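Exotoxin type A (Streptococcus pyogenes phage T12, PDB 1FNU) is a phage-encoded superantigen toxin that probably acts, as in its family, by linking MHC class II molecules to T-cell receptors. Local coordinates at residues Tyr22-Gly27 against Phe192-Tyr197; His44-Asn49 against Leu70-Asn75; His85-Cys90 against Ser96-Gly101; Val118-Val121 against Ile126-Leu129; Ile172-Lys177 against Phe182-Phe187. One frame throughout, in Å; residues are numbered along the deposited sequence.

Interaction 1: Tyr22-Gly27 against Phe192-Tyr197; sequences YFLYEG and FTQSKY
Leu24 sends CG away from its own carbonyl carbon (chi1 -65°), and this points both methyls out of helix 19-26 at the short helix 194-197. On the other side Tyr197 turns its ring opposite to the backbone N (chi1 179°), back toward Leu24 and Tyr25. Leu24 CD1 lies against the aliphatic part of Gln194, 4.1 Å from CG, and then reaches Tyr197 CD2 at 4.5 Å from an oblique direction. The Tyr25 hydroxyl meets the edge of the Tyr197 ring, its OH in the plane of that ring and 3.7 Å from Tyr197 CE2. Neither phenol bonds to the other. Tyr25 OH pairs with Tyr201, while Tyr197 OH is held by Asp185 O and Arg150. Thr193 OG1 caps helix 194-197 by accepting from Lys196 N at 3.2 Å. The contact thus joins the OB-fold and beta-grasp parts of the toxin through apolar contacts, while the buried tyrosines satisfy their hydroxyls with partners outside the two segments.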
# COMPACT_ATOMS: atom_id res chain seq x y z
N TYR A 22 -11.61 8.33 -18.08
CA TYR A 22 -12.79 9.20 -18.04
C TYR A 22 -12.88 10.08 -16.74
O TYR A 22 -13.15 11.29 -16.81
CB TYR A 22 -14.13 8.38 -18.15
CG TYR A 22 -15.41 9.21 -17.82
CD1 TYR A 22 -15.92 10.20 -18.71
CD2 TYR A 22 -16.08 9.05 -16.59
CE1 TYR A 22 -17.01 10.97 -18.39
CE2 TYR A 22 -17.21 9.86 -16.24
CZ TYR A 22 -17.67 10.81 -17.15
OH TYR A 22 -18.80 11.59 -16.86
N PHE A 23 -12.74 9.48 -15.55
CA PHE A 23 -12.90 10.30 -14.35
C PHE A 23 -11.76 11.34 -14.14
O PHE A 23 -12.00 12.34 -13.47
CB PHE A 23 -13.09 9.38 -13.11
CG PHE A 23 -14.43 8.70 -13.05
CD1 PHE A 23 -15.56 9.43 -12.66
CD2 PHE A 23 -14.55 7.30 -13.33
CE1 PHE A 23 -16.82 8.80 -12.52
CE2 PHE A 23 -15.77 6.65 -13.22
CZ PHE A 23 -16.94 7.39 -12.80
N LEU A 24 -10.60 11.11 -14.74
CA LEU A 24 -9.45 12.01 -14.64
C LEU A 24 -9.73 13.30 -15.46
O LEU A 24 -9.45 14.41 -15.03
CB LEU A 24 -8.19 11.36 -15.24
CG LEU A 24 -7.52 10.10 -14.65
CD1 LEU A 24 -6.32 9.64 -15.53
CD2 LEU A 24 -7.14 10.38 -13.14
N TYR A 25 -10.36 13.15 -16.62
CA TYR A 25 -10.61 14.29 -17.48
C TYR A 25 -11.99 14.94 -17.43
O TYR A 25 -12.19 16.10 -17.91
CB TYR A 25 -10.21 13.93 -18.90
CG TYR A 25 -8.70 13.64 -19.01
CD1 TYR A 25 -7.77 14.69 -19.01
CD2 TYR A 25 -8.22 12.35 -19.12
CE1 TYR A 25 -6.37 14.48 -19.14
CE2 TYR A 25 -6.86 12.08 -19.25
CZ TYR A 25 -5.92 13.14 -19.27
OH TYR A 25 -4.59 12.87 -19.38
N GLU A 26 -12.94 14.20 -16.90
CA GLU A 26 -14.27 14.73 -16.70
C GLU A 26 -14.22 15.51 -15.37
O GLU A 26 -14.89 16.52 -15.23
CB GLU A 26 -15.27 13.61 -16.55
CG GLU A 26 -16.69 14.07 -16.09
CD GLU A 26 -17.35 15.00 -17.07
OE1 GLU A 26 -17.01 14.92 -18.27
OE2 GLU A 26 -18.22 15.81 -16.65
N GLY A 27 -13.42 15.07 -14.40
CA GLY A 27 -13.33 15.76 -13.10
C GLY A 27 -12.58 17.10 -13.21
O GLY A 27 -12.07 17.41 -14.30
N PHE A 192 -3.91 -1.09 -16.99
CA PHE A 192 -3.09 0.06 -16.56
C PHE A 192 -3.49 0.60 -15.23
O PHE A 192 -4.46 0.11 -14.60
CB PHE A 192 -3.26 1.22 -17.60
CG PHE A 192 -4.63 1.86 -17.58
CD1 PHE A 192 -5.74 1.15 -18.06
CD2 PHE A 192 -4.85 3.13 -16.92
CE1 PHE A 192 -7.04 1.63 -17.91
CE2 PHE A 192 -6.17 3.63 -16.75
CZ PHE A 192 -7.31 2.87 -17.25
N THR A 193 -2.73 1.58 -14.75
CA THR A 193 -3.16 2.29 -13.55
C THR A 193 -3.03 3.75 -13.93
O THR A 193 -2.17 4.16 -14.78
CB THR A 193 -2.25 2.07 -12.26
OG1 THR A 193 -0.92 2.47 -12.57
CG2 THR A 193 -2.31 0.66 -11.79
N GLN A 194 -3.84 4.55 -13.27
CA GLN A 194 -3.84 6.00 -13.48
C GLN A 194 -2.43 6.62 -13.20
O GLN A 194 -1.92 7.52 -13.94
CB GLN A 194 -4.91 6.62 -12.57
CG GLN A 194 -6.33 6.41 -13.02
CD GLN A 194 -7.33 6.78 -11.91
OE1 GLN A 194 -8.50 7.19 -12.14
NE2 GLN A 194 -6.87 6.64 -10.67
N SER A 195 -1.80 6.09 -12.16
CA SER A 195 -0.49 6.55 -11.73
C SER A 195 0.56 6.37 -12.84
O SER A 195 1.40 7.25 -13.04
CB SER A 195 -0.04 5.75 -10.49
OG SER A 195 1.25 6.16 -10.09
N LYS A 196 0.56 5.21 -13.48
CA LYS A 196 1.51 4.93 -14.55
C LYS A 196 1.23 5.76 -15.85
O LYS A 196 2.15 6.35 -16.41
CB LYS A 196 1.55 3.43 -14.87
CG LYS A 196 0.46 3.06 -15.92
CD LYS A 196 0.44 1.61 -16.66
CE LYS A 196 1.83 1.19 -17.31
NZ LYS A 196 2.46 2.11 -18.45
N TYR A 197 -0.05 5.89 -16.21
CA TYR A 197 -0.53 6.60 -17.36
C TYR A 197 -0.17 8.08 -17.25
O TYR A 197 0.27 8.70 -18.25
CB TYR A 197 -2.07 6.57 -17.47
CG TYR A 197 -2.59 7.34 -18.67
CD1 TYR A 197 -2.32 6.88 -19.97
CD2 TYR A 197 -3.16 8.62 -18.52
CE1 TYR A 197 -2.57 7.66 -21.07
CE2 TYR A 197 -3.41 9.39 -19.62
CZ TYR A 197 -3.11 8.91 -20.89
OH TYR A 197 -3.35 9.70 -22.00

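Interaction 2: His44-Asn49 against Leu70-Asn75; sequences HDLIYN and LFKDKN
Leu46 of strand 45-48 meets the last turn of helix 65-72, which lies in the chain between strands 57-61 and 75-80, as the helix of an OB fold does. With CG placed opposite the carbonyl carbon (chi1 -66°), the leucine drives its two methyls into the turn around Phe71 and Lys72, where each finds a different patch. CD1 lies 3.6 Å from Lys72 N and 3.8 Å from Phe71 CB. CD2 rests on the root of the Lys72 side chain, 3.8 Å from CB, and the two side chains run at about a right angle. Lys72 then leads outward to a salt bridge with Asp73, whose hydrogen bond is long and weak, leaving only its first carbons in the apolar contact. Two residues further along, Tyr48 packs on Val76 and Ile78 of strand 75-80. Its hydroxyl does not touch the helix directly; one water bridges the two segments. Tyr48 OH donates a hydrogen bond to this water at 2.5 Å, and the water in turn donates to Lys74 O at 2.6 Å and Phe71 O at 2.7 Å. Phe71 O also accepts from Lys74 N (2.9 Å), so two donors grip this carbonyl.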
# COMPACT_ATOMS: atom_id res chain seq x y z
N HIS A 44 12.83 13.63 -6.11
CA HIS A 44 12.31 14.20 -7.36
C HIS A 44 10.91 14.72 -7.27
O HIS A 44 10.30 15.03 -8.28
CB HIS A 44 12.38 13.20 -8.51
CG HIS A 44 11.59 11.93 -8.27
ND1 HIS A 44 12.15 10.78 -7.79
CD2 HIS A 44 10.27 11.68 -8.35
CE1 HIS A 44 11.21 9.87 -7.59
NE2 HIS A 44 10.06 10.39 -7.93
N ASP A 45 10.39 14.77 -6.05
CA ASP A 45 9.07 15.28 -5.86
C ASP A 45 9.07 16.50 -4.98
O ASP A 45 10.09 16.81 -4.36
CB ASP A 45 8.11 14.17 -5.29
CG ASP A 45 8.40 13.74 -3.80
OD1 ASP A 45 8.42 14.56 -2.84
OD2 ASP A 45 8.54 12.50 -3.56
N LEU A 46 7.92 17.22 -4.97
CA LEU A 46 7.71 18.36 -4.03
C LEU A 46 6.22 18.20 -3.52
O LEU A 46 5.35 17.84 -4.28
CB LEU A 46 7.93 19.75 -4.70
CG LEU A 46 9.38 20.13 -5.18
CD1 LEU A 46 9.29 21.38 -6.12
CD2 LEU A 46 10.29 20.30 -3.88
N ILE A 47 6.01 18.47 -2.23
CA ILE A 47 4.75 18.36 -1.52
C ILE A 47 4.36 19.75 -1.16
O ILE A 47 5.23 20.56 -0.77
CB ILE A 47 4.96 17.55 -0.22
CG1 ILE A 47 5.39 16.14 -0.61
CG2 ILE A 47 3.75 17.58 0.68
CD1 ILE A 47 5.60 15.29 0.63
N TYR A 48 3.08 20.04 -1.30
CA TYR A 48 2.51 21.37 -1.08
C TYR A 48 1.37 21.27 -0.10
O TYR A 48 0.56 20.34 -0.13
CB TYR A 48 2.03 22.05 -2.38
CG TYR A 48 3.14 22.45 -3.38
CD1 TYR A 48 3.84 21.48 -4.13
CD2 TYR A 48 3.54 23.79 -3.50
CE1 TYR A 48 4.91 21.85 -4.99
CE2 TYR A 48 4.61 24.16 -4.34
CZ TYR A 48 5.29 23.21 -5.08
OH TYR A 48 6.36 23.62 -5.86
N ASN A 49 1.40 22.17 0.87
CA ASN A 49 0.36 22.18 1.87
C ASN A 49 -0.78 22.97 1.22
O ASN A 49 -0.91 24.18 1.48
CB ASN A 49 0.84 22.87 3.18
CG ASN A 49 -0.28 23.02 4.21
OD1 ASN A 49 -0.94 22.02 4.49
ND2 ASN A 49 -0.56 24.29 4.74
N LEU A 70 14.93 22.72 -8.58
CA LEU A 70 14.80 24.01 -9.32
C LEU A 70 13.58 24.79 -8.78
O LEU A 70 13.66 26.01 -8.58
CB LEU A 70 14.57 23.80 -10.84
CG LEU A 70 15.05 24.83 -11.92
CD1 LEU A 70 14.02 24.75 -13.04
CD2 LEU A 70 15.22 26.31 -11.46
N PHE A 71 12.47 24.08 -8.50
CA PHE A 71 11.25 24.72 -8.01
C PHE A 71 11.05 24.67 -6.55
O PHE A 71 10.15 25.37 -6.04
CB PHE A 71 10.04 24.08 -8.66
CG PHE A 71 9.93 24.40 -10.11
CD1 PHE A 71 9.58 25.69 -10.52
CD2 PHE A 71 10.22 23.43 -11.09
CE1 PHE A 71 9.50 25.98 -11.86
CE2 PHE A 71 10.14 23.76 -12.45
CZ PHE A 71 9.78 25.02 -12.82
N LYS A 72 11.86 23.87 -5.86
CA LYS A 72 11.70 23.73 -4.42
C LYS A 72 11.38 25.00 -3.63
O LYS A 72 10.42 25.14 -2.90
CB LYS A 72 12.95 23.06 -3.83
CG LYS A 72 12.89 23.00 -2.35
CD LYS A 72 13.78 21.90 -1.83
CE LYS A 72 14.03 22.10 -0.34
NZ LYS A 72 14.85 23.39 -0.06
N ASP A 73 12.25 25.96 -3.74
CA ASP A 73 11.98 27.20 -3.00
C ASP A 73 11.26 28.25 -3.70
O ASP A 73 11.21 29.35 -3.19
CB ASP A 73 13.31 27.77 -2.53
CG ASP A 73 13.96 26.85 -1.54
OD1 ASP A 73 13.18 26.25 -0.74
OD2 ASP A 73 15.21 26.70 -1.54
N LYS A 74 10.71 27.96 -4.87
CA LYS A 74 10.02 28.93 -5.67
C LYS A 74 8.51 29.11 -5.48
O LYS A 74 7.82 28.14 -5.06
CB LYS A 74 10.31 28.63 -7.15
CG LYS A 74 11.67 29.03 -7.65
CD LYS A 74 12.80 28.64 -6.67
CE LYS A 74 14.20 28.92 -7.23
NZ LYS A 74 15.19 28.98 -6.06
N ASN A 75 7.97 30.33 -5.72
CA ASN A 75 6.51 30.47 -5.62
C ASN A 75 6.07 29.98 -7.01
O ASN A 75 6.57 30.47 -8.04
CB ASN A 75 6.06 31.91 -5.35
CG ASN A 75 6.71 32.50 -4.07
OD1 ASN A 75 6.44 32.08 -2.93
ND2 ASN A 75 7.62 33.47 -4.28
O HOH W 1 7.63 25.57 -5.03

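Interaction 3: His85-Cys90 against Ser96-Gly101; sequences HLCYLC and SACIYG. With CD (cadmium ion), chain M; CD (cadmium ion), chain E.
Leu89 packs its CD1 methyl on Ser96 CB, beside the disulfide that closes the cysteine loop of the toxin's OB-fold domain. Cys87 SG and Cys98 SG are joined at 2.0 Å with a right-handed chi3 of 79°. Cys87 carries its sulfur opposite the backbone N (chi1 167°), toward strand 96-105, where it also lies 3.3 Å from Ala97 C. The bond ties an irregular stretch to a strand that is itself paired with strand 57-61. Beyond Leu89 a single water bridges the two segments, accepting a hydrogen bond from Cys90 N at 3.1 Å and bonding Ser96 OG at 2.8 Å. Cys90 SG joins a cadmium cluster between subunits, in which Glu91 of the fourth subunit is a fellow ligand. This one sulfur bridges two cadmium ions, at 2.5 Å from SG to the ion that also holds three waters and 2.6 Å from SG to the ion that also holds two waters and three ligand atoms from outside the segments.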
# COMPACT_ATOMS: atom_id res chain seq x y z
N HIS A 85 -5.58 6.74 -6.03
CA HIS A 85 -5.15 5.32 -5.96
C HIS A 85 -3.63 5.25 -6.22
O HIS A 85 -3.18 5.72 -7.30
CB HIS A 85 -5.85 4.52 -7.01
CG HIS A 85 -5.55 3.05 -6.90
ND1 HIS A 85 -5.18 2.29 -7.98
CD2 HIS A 85 -5.47 2.23 -5.82
CE1 HIS A 85 -4.88 1.06 -7.58
NE2 HIS A 85 -5.03 0.99 -6.28
N LEU A 86 -2.88 4.67 -5.27
CA LEU A 86 -1.40 4.53 -5.29
C LEU A 86 -0.64 5.91 -5.20
O LEU A 86 0.50 6.05 -5.65
CB LEU A 86 -0.90 3.81 -6.54
CG LEU A 86 -1.63 2.48 -6.78
CD1 LEU A 86 -1.12 1.78 -8.06
CD2 LEU A 86 -1.42 1.60 -5.44
N CYS A 87 -1.30 6.89 -4.60
CA CYS A 87 -0.66 8.18 -4.38
C CYS A 87 -0.06 8.08 -2.99
O CYS A 87 -0.75 7.82 -2.02
CB CYS A 87 -1.73 9.31 -4.36
SG CYS A 87 -1.16 10.96 -3.73
N TYR A 88 1.24 8.27 -2.85
CA TYR A 88 1.78 8.23 -1.50
C TYR A 88 2.57 9.53 -1.31
O TYR A 88 3.36 9.94 -2.17
CB TYR A 88 2.66 6.99 -1.33
CG TYR A 88 1.92 5.73 -1.71
CD1 TYR A 88 0.77 5.27 -0.96
CD2 TYR A 88 2.39 4.92 -2.79
CE1 TYR A 88 0.11 4.01 -1.29
CE2 TYR A 88 1.75 3.69 -3.13
CZ TYR A 88 0.60 3.23 -2.37
OH TYR A 88 -0.02 1.99 -2.74
N LEU A 89 2.39 10.13 -0.14
CA LEU A 89 2.99 11.38 0.12
C LEU A 89 3.63 11.44 1.51
O LEU A 89 4.73 11.99 1.68
CB LEU A 89 1.84 12.35 -0.05
CG LEU A 89 1.81 13.80 0.17
CD1 LEU A 89 0.67 14.42 -0.63
CD2 LEU A 89 1.78 14.01 1.68
N CYS A 90 2.93 10.86 2.49
CA CYS A 90 3.37 10.88 3.90
C CYS A 90 2.64 9.75 4.69
O CYS A 90 1.50 9.40 4.37
CB CYS A 90 3.04 12.26 4.56
SG CYS A 90 3.71 12.46 6.29
N SER A 96 -4.47 12.71 0.80
CA SER A 96 -3.60 13.34 -0.20
C SER A 96 -4.04 13.11 -1.65
O SER A 96 -4.92 12.29 -1.89
CB SER A 96 -2.12 12.93 0.01
OG SER A 96 -1.99 11.58 0.35
N ALA A 97 -3.47 13.90 -2.56
CA ALA A 97 -3.70 13.88 -3.99
C ALA A 97 -2.32 13.97 -4.62
O ALA A 97 -1.42 14.55 -4.04
CB ALA A 97 -4.54 15.11 -4.41
N CYS A 98 -2.16 13.39 -5.82
CA CYS A 98 -0.89 13.37 -6.50
C CYS A 98 -1.02 13.76 -7.94
O CYS A 98 -2.03 13.51 -8.57
CB CYS A 98 -0.25 11.97 -6.44
SG CYS A 98 0.44 11.36 -4.84
N ILE A 99 0.03 14.39 -8.44
CA ILE A 99 0.13 14.77 -9.84
C ILE A 99 1.57 14.55 -10.35
O ILE A 99 2.49 14.25 -9.60
CB ILE A 99 -0.25 16.30 -10.07
CG1 ILE A 99 0.73 17.29 -9.35
CG2 ILE A 99 -1.69 16.60 -9.58
CD1 ILE A 99 0.55 18.77 -9.90
N TYR A 100 1.73 14.68 -11.67
CA TYR A 100 3.03 14.61 -12.27
C TYR A 100 3.16 15.98 -12.94
O TYR A 100 2.17 16.55 -13.45
CB TYR A 100 3.13 13.49 -13.29
CG TYR A 100 3.25 12.12 -12.65
CD1 TYR A 100 4.49 11.58 -12.26
CD2 TYR A 100 2.10 11.36 -12.45
CE1 TYR A 100 4.57 10.30 -11.68
CE2 TYR A 100 2.15 10.11 -11.88
CZ TYR A 100 3.34 9.59 -11.51
OH TYR A 100 3.32 8.35 -11.00
N GLY A 101 4.37 16.53 -12.84
CA GLY A 101 4.65 17.84 -13.38
C GLY A 101 3.68 18.92 -12.96
O GLY A 101 3.35 19.06 -11.76
CD CD M . 6.27 12.37 6.20
CD CD E . 3.15 14.91 6.65
O HOH W 2 0.11 10.04 1.41
O HOH W 3 4.56 16.28 4.90
O HOH W 4 0.82 15.28 6.03
O HOH W 5 3.34 14.84 9.19
O HOH W 6 7.71 14.40 5.72
O HOH W 7 6.24 12.63 8.78

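Interaction 4: Val118-Val121 against Ile126-Leu129; sequences VVKV and IQSL
Val121 and Leu129 stand side by side on the same face of the sheet, with Val121 CG2 packed on Leu129 CD1. They form an antiparallel hydrogen-bonded pair whose two bonds are unequal. Val121 N gives a short bond to Leu129 O, 2.8 Å, running almost straight out along the C=O axis. The return bond, Leu129 N to Val121 O, is well aligned but weak at 3.4 Å. Val121 O has other neighbours: Gln127 CA offers it a C-H contact at 3.2 Å, and Gln127 CG lies 3.3 Å from Val121 O. Gln127, extended beyond CG, then reaches across to Lys120, its OE1 lying 3.5 Å from Lys120 CG, against the aliphatic chain and not the ammonium. Farther out, Val119 continues the pairing with Phe131, while Lys120 bonds through its backbone to strand 212-219 on the side away from this hairpin. The Val121 and Leu129 face lies toward helix 142-157, which Leu129 touches at Lys157 and Val119 at Val149. Ser128 and Leu129 both sit opposite Val121, and with this extra residue the two short segments lie at 133° to each other. Such a step is a classic beta bulge, here in the hairpin at the edge of the beta-grasp sheet.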
# COMPACT_ATOMS: atom_id res chain seq x y z
N VAL A 118 -6.47 28.15 -30.66
CA VAL A 118 -7.36 27.37 -31.51
C VAL A 118 -6.87 25.92 -31.62
O VAL A 118 -5.69 25.67 -31.88
CB VAL A 118 -7.50 28.06 -32.89
CG1 VAL A 118 -7.75 27.05 -33.98
CG2 VAL A 118 -8.63 29.10 -32.78
N VAL A 119 -7.78 24.97 -31.36
CA VAL A 119 -7.42 23.55 -31.39
C VAL A 119 -7.96 22.88 -32.63
O VAL A 119 -9.16 22.83 -32.82
CB VAL A 119 -7.93 22.82 -30.09
CG1 VAL A 119 -7.62 21.34 -30.16
CG2 VAL A 119 -7.29 23.44 -28.84
N LYS A 120 -7.06 22.36 -33.45
CA LYS A 120 -7.40 21.69 -34.69
C LYS A 120 -7.66 20.22 -34.54
O LYS A 120 -6.74 19.46 -34.31
CB LYS A 120 -6.30 21.87 -35.72
CG LYS A 120 -6.35 23.23 -36.49
CD LYS A 120 -5.19 23.29 -37.51
CE LYS A 120 -4.68 24.73 -37.76
NZ LYS A 120 -3.18 24.69 -38.12
N VAL A 121 -8.92 19.81 -34.71
CA VAL A 121 -9.24 18.41 -34.61
C VAL A 121 -9.53 17.74 -35.94
O VAL A 121 -10.35 18.23 -36.73
CB VAL A 121 -10.46 18.17 -33.68
CG1 VAL A 121 -10.71 16.66 -33.55
CG2 VAL A 121 -10.25 18.79 -32.29
N ILE A 126 -10.24 13.75 -41.69
CA ILE A 126 -10.77 15.05 -42.06
C ILE A 126 -10.85 15.94 -40.85
O ILE A 126 -11.33 15.51 -39.79
CB ILE A 126 -12.18 15.01 -42.68
CG1 ILE A 126 -13.23 15.04 -41.58
CG2 ILE A 126 -12.33 13.80 -43.55
CD1 ILE A 126 -14.65 15.31 -42.06
N GLN A 127 -10.39 17.19 -41.00
CA GLN A 127 -10.48 18.15 -39.92
C GLN A 127 -11.89 18.66 -39.77
O GLN A 127 -12.30 19.68 -40.36
CB GLN A 127 -9.61 19.36 -40.16
CG GLN A 127 -9.88 20.45 -39.15
CD GLN A 127 -8.90 21.56 -39.30
OE1 GLN A 127 -7.70 21.32 -39.16
NE2 GLN A 127 -9.37 22.78 -39.59
N SER A 128 -12.64 18.00 -38.93
CA SER A 128 -14.00 18.40 -38.81
C SER A 128 -14.32 19.41 -37.76
O SER A 128 -15.49 19.81 -37.67
CB SER A 128 -14.86 17.16 -38.61
OG SER A 128 -14.06 16.16 -38.00
N LEU A 129 -13.36 19.80 -36.92
CA LEU A 129 -13.67 20.83 -35.91
C LEU A 129 -12.52 21.53 -35.27
O LEU A 129 -11.40 21.01 -35.13
CB LEU A 129 -14.58 20.33 -34.76
CG LEU A 129 -14.16 19.81 -33.35
CD1 LEU A 129 -12.96 20.59 -32.79
CD2 LEU A 129 -15.33 19.96 -32.33

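Interaction 5: Ile172-Lys177 against Phe182-Phe187; sequences IKFIPK and FWFDFF
Strands 172-176 and 182-185 run antiparallel at 163°, held by four backbone bonds between Ile172 and Phe184 and between Phe174 and Phe182, the shortest being Phe174 N to Phe182 O at 2.8 Å. Phe182 has CG wedged between its backbone N and carbonyl carbon (chi1 56°), which carries the ring across to Phe174. Phe174 CB lies over one face of it, 3.8 Å from the ring centroid, a CH-pi contact. The two rings themselves are near parallel but slid apart, at 29°. Together with Phe184, whose CE2 comes within 3.6 Å of Phe174 CE2, they make an aromatic cluster on the face of this beta-grasp hairpin that looks toward helix 142-157. Pro176 CG adds to the Phe182 side at 4.0 Å from CE2. At the other end Phe186 turns back to Ile172 and sets CE1 3.5 Å from Ile172 CB, its ring face covering Ile172 N. On the opposite face Lys173 and Trp183 point outward, Lys173 to a salt bridge with Asp3 and Trp183 NE1 to Gln2 O.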
# COMPACT_ATOMS: atom_id res chain seq x y z
N ILE A 172 -2.72 13.84 -29.11
CA ILE A 172 -2.71 15.30 -29.17
C ILE A 172 -1.25 15.62 -29.43
O ILE A 172 -0.35 15.00 -28.84
CB ILE A 172 -3.20 15.90 -27.87
CG1 ILE A 172 -3.19 17.43 -27.98
CG2 ILE A 172 -2.33 15.39 -26.72
CD1 ILE A 172 -3.83 18.11 -26.82
N LYS A 173 -1.03 16.56 -30.34
CA LYS A 173 0.32 16.92 -30.75
C LYS A 173 0.55 18.38 -30.48
O LYS A 173 -0.28 19.22 -30.79
CB LYS A 173 0.51 16.66 -32.25
CG LYS A 173 1.82 17.21 -32.87
CD LYS A 173 1.93 16.93 -34.39
CE LYS A 173 3.29 17.42 -34.98
NZ LYS A 173 3.64 16.83 -36.38
N PHE A 174 1.67 18.65 -29.83
CA PHE A 174 2.04 19.99 -29.47
C PHE A 174 3.19 20.42 -30.41
O PHE A 174 4.17 19.68 -30.63
CB PHE A 174 2.44 20.01 -28.00
CG PHE A 174 1.28 19.98 -27.05
CD1 PHE A 174 0.51 21.09 -26.86
CD2 PHE A 174 0.96 18.80 -26.33
CE1 PHE A 174 -0.56 21.08 -25.98
CE2 PHE A 174 -0.08 18.77 -25.46
CZ PHE A 174 -0.86 19.91 -25.28
N ILE A 175 3.03 21.61 -30.99
CA ILE A 175 4.02 22.14 -31.92
C ILE A 175 4.51 23.51 -31.41
O ILE A 175 3.85 24.52 -31.63
CB ILE A 175 3.42 22.28 -33.31
CG1 ILE A 175 2.59 21.02 -33.65
CG2 ILE A 175 4.58 22.39 -34.37
CD1 ILE A 175 1.66 21.29 -34.71
N PRO A 176 5.67 23.53 -30.71
CA PRO A 176 6.29 24.73 -30.13
C PRO A 176 7.08 25.46 -31.23
O PRO A 176 7.90 24.83 -31.89
CB PRO A 176 7.25 24.15 -29.08
CG PRO A 176 6.94 22.65 -29.06
CD PRO A 176 6.54 22.38 -30.48
N LYS A 177 6.85 26.76 -31.43
CA LYS A 177 7.55 27.56 -32.48
C LYS A 177 8.85 27.00 -32.94
O LYS A 177 9.07 26.70 -34.10
CB LYS A 177 7.84 28.95 -31.95
CG LYS A 177 9.34 29.32 -31.84
CD LYS A 177 9.55 30.60 -31.07
CE LYS A 177 8.89 31.72 -31.73
NZ LYS A 177 7.47 31.37 -31.98
N PHE A 182 5.81 17.30 -30.01
CA PHE A 182 5.64 16.07 -29.21
C PHE A 182 4.17 15.66 -29.08
O PHE A 182 3.24 16.42 -29.43
CB PHE A 182 6.35 16.18 -27.80
CG PHE A 182 5.92 17.34 -26.97
CD1 PHE A 182 4.81 17.28 -26.16
CD2 PHE A 182 6.56 18.56 -27.10
CE1 PHE A 182 4.34 18.41 -25.50
CE2 PHE A 182 6.11 19.73 -26.45
CZ PHE A 182 4.99 19.66 -25.65
N TRP A 183 3.91 14.46 -28.59
CA TRP A 183 2.51 14.14 -28.56
C TRP A 183 2.23 13.21 -27.41
O TRP A 183 3.17 12.66 -26.84
CB TRP A 183 2.06 13.54 -29.91
CG TRP A 183 2.85 12.39 -30.32
CD1 TRP A 183 3.95 12.38 -31.14
CD2 TRP A 183 2.63 11.03 -29.92
NE1 TRP A 183 4.42 11.08 -31.28
CE2 TRP A 183 3.62 10.24 -30.54
CE3 TRP A 183 1.67 10.40 -29.10
CZ2 TRP A 183 3.70 8.84 -30.36
CZ3 TRP A 183 1.75 8.99 -28.92
CH2 TRP A 183 2.75 8.23 -29.55
N PHE A 184 0.94 13.14 -27.03
CA PHE A 184 0.50 12.27 -25.93
C PHE A 184 -0.62 11.36 -26.49
O PHE A 184 -1.52 11.85 -27.19
CB PHE A 184 -0.13 13.07 -24.77
CG PHE A 184 0.76 14.12 -24.16
CD1 PHE A 184 2.09 13.91 -23.98
CD2 PHE A 184 0.21 15.32 -23.72
CE1 PHE A 184 2.88 14.90 -23.38
CE2 PHE A 184 1.04 16.30 -23.09
CZ PHE A 184 2.33 16.06 -22.95
N ASP A 185 -0.56 10.06 -26.16
CA ASP A 185 -1.59 9.08 -26.52
C ASP A 185 -2.84 9.27 -25.62
O ASP A 185 -2.71 9.24 -24.38
CB ASP A 185 -1.06 7.67 -26.31
CG ASP A 185 -1.84 6.67 -27.07
OD1 ASP A 185 -3.08 6.90 -27.14
OD2 ASP A 185 -1.24 5.70 -27.57
N PHE A 186 -4.01 9.52 -26.19
CA PHE A 186 -5.21 9.68 -25.38
C PHE A 186 -5.58 8.39 -24.65
O PHE A 186 -6.36 8.43 -23.72
CB PHE A 186 -6.43 10.13 -26.19
CG PHE A 186 -6.42 11.60 -26.61
CD1 PHE A 186 -5.56 12.52 -26.04
CD2 PHE A 186 -7.39 12.08 -27.50
CE1 PHE A 186 -5.63 13.89 -26.30
CE2 PHE A 186 -7.49 13.48 -27.79
CZ PHE A 186 -6.59 14.39 -27.18
N PHE A 187 -5.01 7.27 -25.07
CA PHE A 187 -5.36 6.00 -24.48
C PHE A 187 -4.19 5.24 -23.85
O PHE A 187 -3.09 5.22 -24.38
CB PHE A 187 -6.06 5.11 -25.55
CG PHE A 187 -7.32 5.70 -26.07
CD1 PHE A 187 -8.43 5.85 -25.26
CD2 PHE A 187 -7.39 6.17 -27.35
CE1 PHE A 187 -9.63 6.49 -25.71
CE2 PHE A 187 -8.60 6.83 -27.83
CZ PHE A 187 -9.70 6.98 -27.00

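How the interactions relate
Interaction 1 bridges the two halves of the chain, and the other four contacts all lie inside the long loop it closes. It touches interaction 3 through Ser195 O and Tyr100 OH, 3.0 Å apart, and interaction 5 through Tyr197 OH and Asp185 O at 2.5 Å, both probable hydrogen bonds. Interactions 2 and 3 share the OB-fold sheet, with Ile47 CD1 packed 3.6 Å from Leu89 O. Interactions 4 and 5 lie in hairpins on the two edges of the beta-grasp sheet, their centres about 14 Å apart. Two cadmium ions are bound by Cys90 in interaction 3. The side chain of Tyr48 lies about 11 Å from a bound cadmium ion. The centres of interactions 3 and 4 are about 34 Å apart.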